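Local coordinates for protein 6-phosphogluconate dehydrogenase NAD-binding (PDB 4GBJ) that probably acts as an NAD(P)-dependent oxidoreductase, pairing a Rossmann-type cofactor-binding domain with an all-helical C-terminal domain, at residues E190-A195 with K224-N229; M208-L213 with I218-G223. All coordinates share one frame; numbering follows the deposited sequence.

Contact 1 of 2, residues E190-A195 with K224-N229; sequences EAFTMA and KLVASN
In the helical C-terminal domain, Phe192 of helix 169-197 packs against Val226 and Ala227 near the C-terminal end of helix 217-228. The contact is apolar, with no hydrogen bond between the segments. Phe192 has CG anti to its carbonyl carbon (chi1 -62°), and this sends the ring across to the other helix. The CD2-CE2 side of the ring makes the contact. Phe192 CD2 lies 3.7 Å from Val226 CG1, which approaches the ring obliquely. The two side chains cross at about a right angle. The backbone N of Ala227 sits at the ring edge, near the ring plane, 3.9 Å from Phe192 CD2. Phe192 CE2 meets Ala227 CB at 4.2 Å, with Ala227 CB and Val226 CG1 on opposite sides of the ring plane. Phe192 also touches Arg202 and Tyr206 of helix 202-211, so three helices meet at this ring. Arg202 donates hydrogen bonds to the carbonyl oxygens of Val226 and, weakly, Ala227. Replacing Phe192 with alanine would probably open a gap here and cost Val226 CG1 and Ala227 CB their partner across the interface. The ring thus joins helix 169-197 to helix 217-228 in the all-helical C-terminal domain of a 3-hydroxyisobutyrate dehydrogenase-like fold.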
# COMPACT_ATOMS: atom_id res chain seq x y z
N GLU B 190 8.87 2.43 8.16
CA GLU B 190 9.15 1.38 9.14
C GLU B 190 9.95 0.28 8.55
O GLU B 190 10.97 -0.14 9.13
CB GLU B 190 7.83 0.80 9.72
CG GLU B 190 7.09 1.82 10.59
CD GLU B 190 5.84 1.29 11.28
OE1 GLU B 190 5.81 0.08 11.56
OE2 GLU B 190 4.87 2.05 11.50
N ALA B 191 9.50 -0.23 7.41
CA ALA B 191 10.14 -1.36 6.73
C ALA B 191 11.51 -1.00 6.23
O ALA B 191 12.45 -1.77 6.47
CB ALA B 191 9.28 -1.85 5.57
N PHE B 192 11.68 0.20 5.62
CA PHE B 192 13.00 0.60 5.08
C PHE B 192 13.99 0.93 6.14
O PHE B 192 15.17 0.62 5.96
CB PHE B 192 12.90 1.75 4.10
CG PHE B 192 12.10 1.59 2.82
CD1 PHE B 192 11.45 0.39 2.51
CD2 PHE B 192 11.98 2.65 1.92
CE1 PHE B 192 10.67 0.26 1.36
CE2 PHE B 192 11.22 2.51 0.75
CZ PHE B 192 10.54 1.33 0.50
N THR B 193 13.53 1.42 7.32
CA THR B 193 14.37 1.66 8.49
C THR B 193 14.81 0.36 9.10
O THR B 193 15.97 0.25 9.48
CB THR B 193 13.64 2.58 9.51
OG1 THR B 193 13.43 3.81 8.84
CG2 THR B 193 14.45 2.84 10.77
N MSE B 194 13.92 -0.64 9.22
CA MSE B 194 14.31 -1.94 9.73
C MSE B 194 15.44 -2.53 8.87
O MSE B 194 16.40 -3.13 9.37
CB MSE B 194 13.12 -2.96 9.77
CG MSE B 194 13.58 -4.47 9.99
SE MSE B 194 11.99 -5.60 10.20
CE MSE B 194 11.41 -5.73 8.31
N ALA B 195 15.26 -2.42 7.54
CA ALA B 195 16.26 -2.92 6.59
C ALA B 195 17.56 -2.15 6.76
O ALA B 195 18.64 -2.76 6.94
CB ALA B 195 15.72 -2.78 5.16
N LYS B 224 10.27 6.07 -3.59
CA LYS B 224 11.55 6.67 -3.94
C LYS B 224 11.87 7.78 -2.94
O LYS B 224 13.00 7.88 -2.48
CB LYS B 224 11.50 7.20 -5.40
CG LYS B 224 12.85 7.55 -6.02
CD LYS B 224 13.42 6.42 -6.90
CE LYS B 224 12.83 6.46 -8.31
NZ LYS B 224 13.29 5.33 -9.16
N LEU B 225 10.86 8.58 -2.55
CA LEU B 225 11.05 9.63 -1.54
C LEU B 225 11.49 9.02 -0.21
O LEU B 225 12.45 9.47 0.40
CB LEU B 225 9.75 10.44 -1.26
CG LEU B 225 8.94 11.03 -2.39
CD1 LEU B 225 7.94 12.04 -1.85
CD2 LEU B 225 9.80 11.66 -3.43
N VAL B 226 10.81 7.96 0.21
CA VAL B 226 11.11 7.31 1.49
C VAL B 226 12.47 6.65 1.45
O VAL B 226 13.21 6.72 2.43
CB VAL B 226 9.99 6.33 1.92
CG1 VAL B 226 10.31 5.71 3.29
CG2 VAL B 226 8.65 7.07 1.98
N ALA B 227 12.83 6.07 0.32
CA ALA B 227 14.12 5.41 0.17
C ALA B 227 15.23 6.42 0.29
O ALA B 227 16.16 6.22 1.04
CB ALA B 227 14.20 4.71 -1.19
N SER B 228 15.13 7.54 -0.41
CA SER B 228 16.17 8.56 -0.37
C SER B 228 16.05 9.40 0.91
O SER B 228 16.99 10.06 1.31
CB SER B 228 16.09 9.43 -1.60
OG SER B 228 14.79 9.98 -1.71
N ASN B 229 14.86 9.40 1.53
CA ASN B 229 14.57 10.16 2.74
C ASN B 229 14.81 11.63 2.45
O ASN B 229 15.23 12.35 3.32
CB ASN B 229 15.41 9.67 3.94
CG ASN B 229 14.70 8.93 5.03
OD1 ASN B 229 13.45 8.89 5.14
ND2 ASN B 229 15.50 8.41 5.93

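Contact 2 of 2, residues M208-L213 with I218-G223; sequences MLTSTL and IFQNYG
Phe219 meets Thr210 first along this face of helix 217-228. Thr210 CG2 lies 4.0 Å from Phe219 CB and 3.7 Å from Phe219 O, so the methyl rests on the start of the side chain and on the backbone of the helix. The Phe219 ring turns off toward other partners: the ring of Phe214, with the planes at about 45°, Phe214 of the second subunit, and Ser184 and Met188 of helix 169-197.

Gln220 comes next, and its CA is the nearest to that of Thr210. Gln220 CG sits 4.0 Å from Thr210 CB. Beyond CG the chain is extended and carries the amide toward the Thr210 carbonyl, with Gln220 CD 3.7 Å from Thr210 O. The backbone oxygen of Gln220 accepts a hydrogen bond from the hydroxyl of Tyr206, a second tie to helix 202-211.

The arrangement is a helical hairpin. Helices 202-211 and 217-228 run in roughly opposite directions, joined by a short connection. Thr210 faces across the pair from near the C-terminal end of helix 202-211. Its chi1 of 68° places OG1 between the backbone N and the carbonyl carbon, where it hydrogen-bonds to the carbonyl oxygen of Tyr206 one turn earlier. The methyl is thereby turned to the partner helix.

One turn beyond Phe219, Gly223 has no side chain to add to the interface. A CB on Gly223 would point toward the segment of Thr210, but it would fall only 2.2 Å from Phe219 O and clash with it. The N of Gly223 makes a weak backbone hydrogen bond to Phe219 O, the same oxygen that the Thr210 methyl approaches.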
# COMPACT_ATOMS: atom_id res chain seq x y z
N MSE B 208 13.10 -3.83 -4.84
CA MSE B 208 12.60 -5.19 -4.89
C MSE B 208 11.13 -5.24 -4.61
O MSE B 208 10.38 -5.80 -5.41
CB MSE B 208 13.36 -6.08 -3.92
CG MSE B 208 13.10 -7.57 -4.11
SE MSE B 208 11.50 -8.12 -3.14
CE MSE B 208 11.09 -9.61 -4.15
N LEU B 209 10.71 -4.64 -3.51
CA LEU B 209 9.31 -4.71 -3.09
C LEU B 209 8.34 -3.99 -4.03
O LEU B 209 7.21 -4.48 -4.24
CB LEU B 209 9.17 -4.17 -1.65
CG LEU B 209 9.78 -5.12 -0.55
CD1 LEU B 209 9.67 -4.49 0.85
CD2 LEU B 209 9.11 -6.46 -0.57
N THR B 210 8.76 -2.85 -4.62
CA THR B 210 7.86 -2.10 -5.54
C THR B 210 7.95 -2.57 -6.99
O THR B 210 7.15 -2.16 -7.83
CB THR B 210 8.10 -0.62 -5.45
OG1 THR B 210 9.38 -0.30 -5.99
CG2 THR B 210 7.96 -0.10 -4.06
N SER B 211 8.91 -3.45 -7.28
CA SER B 211 9.04 -4.02 -8.62
C SER B 211 7.97 -5.08 -8.85
O SER B 211 7.57 -5.31 -9.98
CB SER B 211 10.41 -4.69 -8.78
OG SER B 211 10.35 -5.76 -9.72
N THR B 212 7.56 -5.71 -7.77
CA THR B 212 6.75 -6.90 -7.74
C THR B 212 5.37 -6.73 -6.98
O THR B 212 4.33 -6.39 -7.56
CB THR B 212 7.70 -7.97 -7.06
OG1 THR B 212 7.99 -7.55 -5.74
CG2 THR B 212 9.07 -8.17 -7.78
N LEU B 213 5.37 -7.02 -5.71
CA LEU B 213 4.19 -6.95 -4.84
C LEU B 213 3.52 -5.60 -4.82
O LEU B 213 2.30 -5.52 -4.85
CB LEU B 213 4.62 -7.25 -3.40
CG LEU B 213 4.50 -8.66 -2.89
CD1 LEU B 213 5.19 -8.76 -1.54
CD2 LEU B 213 2.99 -9.06 -2.78
N ILE B 218 1.37 4.76 -6.42
CA ILE B 218 1.56 5.33 -5.08
C ILE B 218 2.91 4.85 -4.46
O ILE B 218 3.74 5.67 -4.10
CB ILE B 218 0.34 5.01 -4.12
CG1 ILE B 218 -0.97 5.73 -4.55
CG2 ILE B 218 0.65 5.34 -2.64
CD1 ILE B 218 -0.86 7.22 -4.79
N PHE B 219 3.17 3.55 -4.46
CA PHE B 219 4.38 2.98 -3.86
C PHE B 219 5.65 3.26 -4.63
O PHE B 219 6.69 3.37 -4.00
CB PHE B 219 4.26 1.46 -3.66
CG PHE B 219 3.25 1.15 -2.61
CD1 PHE B 219 3.63 0.99 -1.30
CD2 PHE B 219 1.91 0.99 -2.93
CE1 PHE B 219 2.69 0.71 -0.31
CE2 PHE B 219 0.97 0.75 -1.93
CZ PHE B 219 1.37 0.61 -0.62
N GLN B 220 5.59 3.36 -5.93
CA GLN B 220 6.78 3.62 -6.73
C GLN B 220 7.18 5.12 -6.64
O GLN B 220 8.38 5.43 -6.50
CB GLN B 220 6.53 3.17 -8.19
CG GLN B 220 6.35 1.62 -8.25
CD GLN B 220 6.35 0.99 -9.65
OE1 GLN B 220 7.05 -0.03 -9.92
NE2 GLN B 220 5.47 1.48 -10.51
N ASN B 221 6.19 6.02 -6.69
CA ASN B 221 6.44 7.46 -6.57
C ASN B 221 6.77 7.85 -5.14
O ASN B 221 7.80 8.48 -4.90
CB ASN B 221 5.22 8.26 -7.03
CG ASN B 221 4.81 8.10 -8.48
OD1 ASN B 221 3.66 8.37 -8.84
ND2 ASN B 221 5.72 7.75 -9.40
N TYR B 222 5.96 7.42 -4.18
CA TYR B 222 6.23 7.77 -2.80
C TYR B 222 7.39 6.93 -2.23
O TYR B 222 8.13 7.45 -1.41
CB TYR B 222 4.97 7.69 -1.93
CG TYR B 222 4.00 8.84 -2.18
CD1 TYR B 222 4.25 10.11 -1.69
CD2 TYR B 222 2.87 8.66 -2.97
CE1 TYR B 222 3.37 11.16 -1.93
CE2 TYR B 222 1.96 9.69 -3.19
CZ TYR B 222 2.20 10.94 -2.63
OH TYR B 222 1.33 11.98 -2.87
N GLY B 223 7.62 5.72 -2.73
CA GLY B 223 8.69 4.87 -2.22
C GLY B 223 10.07 5.40 -2.47
O GLY B 223 10.97 5.21 -1.65

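From the N terminus, the chain passes the Rossmann-type domain and enters helix 169-197, where the first segment of contact 1 lies. Helix 202-211 follows and carries the first segment of contact 2. After a short connection, helix 217-228 supplies the second segments of both, residues 218-223 for contact 2 and then 224-229 for contact 1. Contact 2 closes a short loop nested inside the longer loop closed by contact 1. The centres of the two contacts are about 11 Å apart; the contacts touch where Phe192 CE2 lies 3.6 Å from Gly223 O. Together they tie helix 217-228 to both preceding helices, and each also reaches the second subunit.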